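Local coordinates for protein Xaa-Pro Dipeptidase (Alteromonas macleodii, PDB 2QS8) that probably hydrolyses dipeptides or removes C-terminal residues from peptides, as a metal-dependent member of the amidohydrolase superfamily, at residues Gly14-Ser26 with Pro350-Thr362. Sequence-based numbering, arbitrary orientation.
Sequences GKLIDGKSDQVQS and PAMKAIQSATMET
Gly19 and Gln356 bring the two backbones closest, their CA atoms 5.5 Å apart, where the loop between strands 9-16 and 25-26 passes over helix 351-357 and the start of helix 360-365. With phi at 103°, Gly19 has a backbone in which a CB would be jammed against the carbonyl O of Asp18. Gly19 O lies 3.3 Å from Met360 CG. The selenomethionine Met352 lies against the loop: with CG anti to its backbone N (chi1 175°) and the chain bent beyond, SE slides past Ile17 CG2 at 3.6 Å, while CE lies 3.5 Å from Ser21 O, also close to Asp22 O, and approaches Val24 CG2. Ile17 and Ile355, both buried, cross nearly at right angles, CD1 to CD1. The polar edge centres on the buried amide of Gln356. Its NE2 gives a weak bond to Asp22 OD1 (3.3 Å), the carboxylate turned 58° from the amide plane, and a second bond to a water at 2.9 Å. That water donates to Ser21 O and accepts weakly from Gly19 N, linking helix and loop. Lys353 NZ adds a weak salt bridge to the same Asp22 OD1 (3.4 Å). A leucine in place of Gln356 would probably leave the water without its helix partner and Asp22 held by Lys353 alone within this contact. Asp18 shapes the loop from within through an Asx turn, its OD1 accepting from the backbone N of both Lys20 and Ser21. On the outer side Lys20 CE meets Met360 CE, while its ammonium pairs with Glu376. The contact thus joins the small beta domain to the TIM barrel, with Ile17 and Thr359 both packing on strand 60-67 and Lys353 reaching Tyr317 of helix 299-319.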
# COMPACT_ATOMS: atom_id res chain seq x y z
N GLY A 14 60.08 11.93 -6.38
CA GLY A 14 61.17 11.22 -5.75
C GLY A 14 60.82 9.75 -5.73
O GLY A 14 61.57 8.91 -6.21
N LYS A 15 59.65 9.46 -5.17
CA LYS A 15 59.14 8.10 -5.10
C LYS A 15 57.71 8.09 -5.63
O LYS A 15 57.02 9.11 -5.60
CB LYS A 15 59.20 7.57 -3.67
CG LYS A 15 60.63 7.41 -3.16
CD LYS A 15 60.67 6.52 -1.94
CE LYS A 15 62.11 6.19 -1.54
NZ LYS A 15 62.13 5.19 -0.44
N LEU A 16 57.27 6.94 -6.13
CA LEU A 16 55.93 6.85 -6.69
C LEU A 16 55.20 5.54 -6.41
O LEU A 16 55.68 4.46 -6.78
CB LEU A 16 55.97 7.07 -8.20
CG LEU A 16 54.66 6.81 -8.96
CD1 LEU A 16 53.67 7.92 -8.65
CD2 LEU A 16 54.93 6.76 -10.47
N ILE A 17 54.05 5.66 -5.75
CA ILE A 17 53.18 4.52 -5.49
C ILE A 17 52.06 4.80 -6.49
O ILE A 17 51.29 5.75 -6.32
CB ILE A 17 52.64 4.54 -4.04
CG1 ILE A 17 53.80 4.47 -3.05
CG2 ILE A 17 51.69 3.36 -3.82
CD1 ILE A 17 53.38 4.52 -1.60
N ASP A 18 52.00 4.01 -7.56
CA ASP A 18 51.01 4.26 -8.60
C ASP A 18 49.61 3.67 -8.43
O ASP A 18 48.71 4.04 -9.18
CB ASP A 18 51.58 3.87 -9.98
CG ASP A 18 51.70 2.36 -10.18
OD1 ASP A 18 51.28 1.58 -9.31
OD2 ASP A 18 52.22 1.96 -11.24
N GLY A 19 49.43 2.77 -7.47
CA GLY A 19 48.12 2.19 -7.26
C GLY A 19 47.94 0.79 -7.81
O GLY A 19 47.08 0.05 -7.34
N LYS A 20 48.75 0.42 -8.80
CA LYS A 20 48.68 -0.90 -9.41
C LYS A 20 49.87 -1.76 -8.99
O LYS A 20 49.70 -2.85 -8.43
CB LYS A 20 48.67 -0.78 -10.94
CG LYS A 20 47.36 -0.28 -11.54
CD LYS A 20 46.50 -1.44 -12.01
CE LYS A 20 45.20 -0.95 -12.63
NZ LYS A 20 45.42 0.04 -13.72
N SER A 21 51.07 -1.27 -9.26
CA SER A 21 52.30 -1.98 -8.92
C SER A 21 52.51 -2.10 -7.42
O SER A 21 52.38 -1.11 -6.68
CB SER A 21 53.51 -1.27 -9.53
OG SER A 21 54.72 -1.83 -9.05
N ASP A 22 52.86 -3.30 -6.96
CA ASP A 22 53.10 -3.53 -5.55
C ASP A 22 54.47 -2.99 -5.16
O ASP A 22 54.90 -3.16 -4.02
CB ASP A 22 53.05 -5.03 -5.23
CG ASP A 22 51.71 -5.65 -5.56
OD1 ASP A 22 50.67 -5.08 -5.15
OD2 ASP A 22 51.69 -6.70 -6.23
N GLN A 23 55.14 -2.34 -6.10
CA GLN A 23 56.48 -1.80 -5.85
C GLN A 23 56.52 -0.28 -5.78
O GLN A 23 55.83 0.40 -6.53
CB GLN A 23 57.44 -2.24 -6.96
CG GLN A 23 57.40 -3.73 -7.27
CD GLN A 23 57.69 -4.57 -6.04
OE1 GLN A 23 58.70 -4.38 -5.37
NE2 GLN A 23 56.79 -5.50 -5.74
N VAL A 24 57.34 0.24 -4.88
CA VAL A 24 57.49 1.68 -4.77
C VAL A 24 58.53 1.99 -5.84
O VAL A 24 59.64 1.47 -5.80
CB VAL A 24 58.04 2.10 -3.41
CG1 VAL A 24 58.17 3.62 -3.36
CG2 VAL A 24 57.13 1.60 -2.30
N GLN A 25 58.16 2.83 -6.80
CA GLN A 25 59.06 3.18 -7.89
C GLN A 25 59.87 4.42 -7.54
O GLN A 25 59.37 5.33 -6.90
CB GLN A 25 58.25 3.40 -9.16
CG GLN A 25 57.36 2.20 -9.48
CD GLN A 25 56.37 2.48 -10.59
OE1 GLN A 25 56.75 2.86 -11.70
NE2 GLN A 25 55.08 2.31 -10.29
N SER A 26 61.13 4.44 -7.97
CA SER A 26 62.01 5.58 -7.69
C SER A 26 62.22 6.51 -8.88
O SER A 26 62.33 6.06 -10.01
CB SER A 26 63.37 5.08 -7.20
OG SER A 26 63.26 4.33 -6.01
N PRO A 350 49.10 -5.43 5.09
CA PRO A 350 50.36 -4.76 4.76
C PRO A 350 50.10 -3.36 4.23
O PRO A 350 49.11 -3.12 3.54
CB PRO A 350 50.99 -5.69 3.73
CG PRO A 350 49.82 -6.37 3.10
CD PRO A 350 48.94 -6.66 4.29
N ALA A 351 50.98 -2.43 4.55
CA ALA A 351 50.85 -1.04 4.12
C ALA A 351 50.46 -0.80 2.65
O ALA A 351 49.57 0.00 2.37
CB ALA A 351 52.12 -0.28 4.45
N MSE A 352 51.13 -1.46 1.72
CA MSE A 352 50.85 -1.25 0.31
C MSE A 352 49.44 -1.68 -0.05
O MSE A 352 48.76 -1.03 -0.84
CB MSE A 352 51.88 -1.99 -0.56
CG MSE A 352 51.59 -1.92 -2.05
SE MSE A 352 51.61 -0.05 -2.66
CE MSE A 352 53.39 0.11 -3.52
N LYS A 353 49.00 -2.79 0.53
CA LYS A 353 47.66 -3.30 0.27
C LYS A 353 46.63 -2.30 0.80
O LYS A 353 45.56 -2.13 0.22
CB LYS A 353 47.46 -4.66 0.92
CG LYS A 353 47.10 -5.76 -0.07
CD LYS A 353 48.15 -5.92 -1.17
CE LYS A 353 47.80 -7.07 -2.12
NZ LYS A 353 48.75 -7.17 -3.26
N ALA A 354 46.98 -1.65 1.90
CA ALA A 354 46.10 -0.66 2.50
C ALA A 354 45.96 0.53 1.57
O ALA A 354 44.85 1.02 1.35
CB ALA A 354 46.66 -0.22 3.85
N ILE A 355 47.07 1.01 1.02
CA ILE A 355 47.01 2.15 0.11
C ILE A 355 46.24 1.80 -1.16
O ILE A 355 45.54 2.64 -1.73
CB ILE A 355 48.41 2.64 -0.27
CG1 ILE A 355 49.15 3.10 0.98
CG2 ILE A 355 48.31 3.78 -1.26
CD1 ILE A 355 50.59 3.47 0.75
N GLN A 356 46.36 0.55 -1.61
CA GLN A 356 45.66 0.13 -2.81
C GLN A 356 44.16 0.03 -2.55
O GLN A 356 43.35 0.17 -3.47
CB GLN A 356 46.21 -1.22 -3.32
CG GLN A 356 47.70 -1.15 -3.66
CD GLN A 356 48.23 -2.40 -4.34
OE1 GLN A 356 47.95 -3.51 -3.92
NE2 GLN A 356 49.01 -2.21 -5.39
N SER A 357 43.78 -0.17 -1.29
CA SER A 357 42.38 -0.26 -0.94
C SER A 357 41.71 1.11 -0.93
O SER A 357 40.49 1.21 -0.90
CB SER A 357 42.21 -0.92 0.43
OG SER A 357 42.41 0.03 1.46
N ALA A 358 42.51 2.17 -0.94
CA ALA A 358 41.98 3.53 -0.93
C ALA A 358 42.20 4.21 -2.27
O ALA A 358 41.95 5.41 -2.42
CB ALA A 358 42.62 4.33 0.17
N THR A 359 42.68 3.45 -3.25
CA THR A 359 42.94 3.97 -4.58
C THR A 359 42.19 3.16 -5.67
O THR A 359 41.16 3.60 -6.17
CB THR A 359 44.47 3.98 -4.89
OG1 THR A 359 45.06 2.74 -4.50
CG2 THR A 359 45.14 5.09 -4.12
N MSE A 360 42.72 1.99 -6.01
CA MSE A 360 42.09 1.13 -7.03
C MSE A 360 40.87 0.37 -6.53
O MSE A 360 39.90 0.17 -7.26
CB MSE A 360 43.12 0.13 -7.59
CG MSE A 360 44.14 0.76 -8.53
SE MSE A 360 43.12 1.57 -9.99
CE MSE A 360 42.20 -0.01 -10.74
N GLU A 361 40.90 -0.10 -5.29
CA GLU A 361 39.75 -0.84 -4.77
C GLU A 361 38.53 0.06 -4.62
O GLU A 361 37.40 -0.33 -4.94
CB GLU A 361 40.10 -1.50 -3.44
CG GLU A 361 41.12 -2.62 -3.60
CD GLU A 361 40.75 -3.58 -4.74
OE1 GLU A 361 39.86 -4.43 -4.54
OE2 GLU A 361 41.34 -3.47 -5.84
N THR A 362 38.76 1.29 -4.15
CA THR A 362 37.69 2.24 -3.98
C THR A 362 37.18 2.66 -5.35
O THR A 362 35.97 2.83 -5.53
CB THR A 362 38.16 3.50 -3.22
OG1 THR A 362 39.39 3.97 -3.79
CG2 THR A 362 38.35 3.20 -1.74
O HOH W 1 50.31 0.37 -5.86